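Local coordinates for protein endo-beta-1,4-glucanase (Ampullaria crossean, PDB 5XBU) that probably hydrolyses internal beta-1,4-glucosidic bonds of cellulose, as a snail endoglucanase of glycoside hydrolase family 45, at residues Ser26-Val31 with Trp155-Val160. Numbering follows the deposited sequence. Where two conformers were deposited one is given.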
loop_
_atom_site.group_PDB
_atom_site.type_symbol
_atom_site.label_atom_id
_atom_site.label_comp_id
_atom_site.label_asym_id
_atom_site.label_seq_id
_atom_site.Cartn_x
_atom_site.Cartn_y
_atom_site.Cartn_z
ATOM N N SER A 26 -3.810 7.293 0.373
ATOM C CA SER A 26 -4.752 6.738 1.328
ATOM C C SER A 26 -4.300 5.348 1.748
ATOM O O SER A 26 -3.498 4.693 1.069
ATOM C CB SER A 26 -6.158 6.719 0.738
ATOM O OG SER A 26 -6.181 6.255 -0.605
ATOM N N THR A 27 -4.813 4.912 2.902
ATOM C CA THR A 27 -4.541 3.589 3.415
ATOM C C THR A 27 -5.823 2.976 3.958
ATOM O O THR A 27 -6.722 3.667 4.424
ATOM C CB THR A 27 -3.440 3.574 4.506
ATOM O OG1 THR A 27 -3.933 4.120 5.736
ATOM C CG2 THR A 27 -2.169 4.284 4.110
ATOM N N THR A 28 -5.864 1.640 3.925
ATOM C CA THR A 28 -6.853 0.825 4.619
ATOM C C THR A 28 -6.108 -0.364 5.217
ATOM O O THR A 28 -4.887 -0.497 5.062
ATOM C CB THR A 28 -8.009 0.384 3.701
ATOM O OG1 THR A 28 -7.496 -0.219 2.513
ATOM C CG2 THR A 28 -8.943 1.528 3.320
ATOM N N ARG A 29 -6.831 -1.254 5.880
ATOM C CA ARG A 29 -6.250 -2.501 6.345
ATOM C C ARG A 29 -7.070 -3.652 5.794
ATOM O O ARG A 29 -8.268 -3.503 5.523
ATOM C CB ARG A 29 -6.145 -2.550 7.875
ATOM C CG ARG A 29 -7.439 -2.219 8.617
ATOM C CD ARG A 29 -7.214 -2.159 10.127
ATOM N NE ARG A 29 -7.947 -1.126 10.835
ATOM C CZ ARG A 29 -8.066 -1.116 12.154
ATOM N NH1 ARG A 29 -8.727 -0.148 12.777
ATOM N NH2 ARG A 29 -7.530 -2.111 12.844
ATOM N N TYR A 30 -6.406 -4.787 5.603
ATOM C CA TYR A 30 -7.067 -5.959 5.075
ATOM C C TYR A 30 -6.527 -7.194 5.735
ATOM O O TYR A 30 -5.425 -7.201 6.296
ATOM C CB TYR A 30 -6.946 -6.066 3.574
ATOM C CG TYR A 30 -5.644 -6.632 3.018
ATOM C CD1 TYR A 30 -4.464 -5.907 3.028
ATOM C CD2 TYR A 30 -5.617 -7.920 2.458
ATOM C CE1 TYR A 30 -3.311 -6.417 2.462
ATOM C CE2 TYR A 30 -4.447 -8.450 1.899
ATOM C CZ TYR A 30 -3.311 -7.674 1.896
ATOM O OH TYR A 30 -2.185 -8.218 1.319
ATOM N N VAL A 31 -7.336 -8.239 5.563
ATOM C CA VAL A 31 -7.099 -9.600 5.986
ATOM C C VAL A 31 -7.771 -10.522 4.966
ATOM O O VAL A 31 -8.890 -10.252 4.518
ATOM C CB VAL A 31 -7.785 -9.676 7.358
ATOM C CG1 VAL A 31 -8.900 -10.689 7.384
ATOM C CG2 VAL A 31 -6.782 -9.752 8.434
ATOM N N TRP A 155 -3.378 2.734 13.589
ATOM C CA TRP A 155 -3.698 3.401 12.334
ATOM C C TRP A 155 -5.103 2.994 11.914
ATOM O O TRP A 155 -5.363 1.805 11.672
ATOM C CB TRP A 155 -2.703 2.999 11.251
ATOM C CG TRP A 155 -1.366 3.662 11.319
ATOM C CD1 TRP A 155 -0.836 4.354 12.373
ATOM C CD2 TRP A 155 -0.376 3.700 10.279
ATOM N NE1 TRP A 155 0.418 4.822 12.060
ATOM C CE2 TRP A 155 0.727 4.425 10.776
ATOM C CE3 TRP A 155 -0.335 3.215 8.964
ATOM C CZ2 TRP A 155 1.866 4.670 10.012
ATOM C CZ3 TRP A 155 0.782 3.470 8.208
ATOM C CH2 TRP A 155 1.868 4.196 8.714
ATOM N N ASP A 156 -5.995 3.971 11.828
ATOM C CA ASP A 156 -7.356 3.803 11.335
ATOM C C ASP A 156 -7.441 4.555 10.003
ATOM O O ASP A 156 -7.831 5.723 9.931
ATOM C CB ASP A 156 -8.358 4.332 12.333
ATOM C CG ASP A 156 -9.786 4.154 11.876
ATOM O OD1 ASP A 156 -10.044 3.446 10.874
ATOM O OD2 ASP A 156 -10.660 4.738 12.529
ATOM N N ASN A 157 -7.045 3.861 8.938
ATOM C CA ASN A 157 -7.029 4.403 7.589
ATOM C C ASN A 157 -6.398 5.797 7.497
ATOM O O ASN A 157 -6.967 6.694 6.870
ATOM C CB ASN A 157 -8.425 4.424 6.983
ATOM C CG ASN A 157 -9.116 3.102 6.966
ATOM O OD1 ASN A 157 -8.512 2.057 7.169
ATOM N ND2 ASN A 157 -10.424 3.138 6.682
ATOM N N PRO A 158 -5.222 6.007 8.079
ATOM C CA PRO A 158 -4.663 7.361 8.038
ATOM C C PRO A 158 -4.284 7.777 6.628
ATOM O O PRO A 158 -3.838 6.969 5.800
ATOM C CB PRO A 158 -3.407 7.254 8.903
ATOM C CG PRO A 158 -3.015 5.795 8.787
ATOM C CD PRO A 158 -4.322 5.082 8.778
ATOM N N GLU A 159 -4.384 9.078 6.398
ATOM C CA GLU A 159 -3.725 9.747 5.281
ATOM C C GLU A 159 -2.226 9.791 5.541
ATOM O O GLU A 159 -1.789 10.070 6.668
ATOM C CB GLU A 159 -4.277 11.182 5.200
ATOM C CG GLU A 159 -3.755 12.015 4.050
ATOM C CD GLU A 159 -4.327 13.434 4.119
ATOM O OE1 GLU A 159 -5.048 13.851 3.181
ATOM O OE2 GLU A 159 -4.038 14.127 5.122
ATOM N N VAL A 160 -1.424 9.514 4.510
ATOM C CA VAL A 160 0.021 9.484 4.672
ATOM C C VAL A 160 0.671 10.192 3.492
ATOM O O VAL A 160 0.081 10.312 2.416
ATOM C CB VAL A 160 0.562 8.034 4.764
ATOM C CG1 VAL A 160 -0.095 7.287 5.936
ATOM C CG2 VAL A 160 0.293 7.266 3.457
HETATM O O HOH W 1 -6.657 7.072 3.986
HETATM O O HOH W 2 -9.557 -0.452 6.629
HETATM O O HOH W 3 -8.991 0.884 10.005
#
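Thr27 and Pro158 make the one direct hydrogen bond between strand 22-30 and the loop leading into strand 160-165, within the double-psi beta-barrel of this family 45 cellulase. Thr27 OG1 donates to Pro158 O at 2.9 Å, lying in the carbonyl plane on a lone pair with a C=O...donor angle of 131°. A chi1 of 73° sets the hydroxyl between the backbone N and carbonyl carbon of its own residue, where OG1 also abuts Pro158 CD, and places CG2 anti to that carbonyl carbon, beside the backbone N and within contact of Val160.

The nonpolar packing is made by this methyl: Thr27 CG2 rests 3.9 Å from Val160 CG2, the two side chains crossing at about a right angle. Within the loop, Pro158 CG lies 3.3 Å above the Trp155 ring plane, offset toward its rim; Leu84 and Pro86 of strand 81-86 also touch the indole. Replacing Thr27 with alanine removes both branches, which is likely to leave Pro158 O without its direct donor and open a gap beside Val160.

Water does the remaining polar work, in place of direct backbone pairing. One molecule accepts from Thr27 N at 3.0 Å and lies 2.9 Å from Asn157 O, to which it can donate. Another accepts from Arg29 N and donates to Asn157 OD1 at 2.8 Å, whereas Asn157 ND2 is hydrogen-bonded to Lys94 O. Thr28 OG1 is hydrogen-bonded to Asp142 OD1 and His140 NE2.

At the exposed end, charges approach without pairing across the contact. Arg29 NH2 forms a salt bridge with Glu151; Asp156 OD1, near the guanidinium plane, stays 4.3 Å from Arg29 NH1, beyond salt-bridge range. Over one face of that guanidinium sits Trp155 O, 4.0 Å from Arg29 CZ.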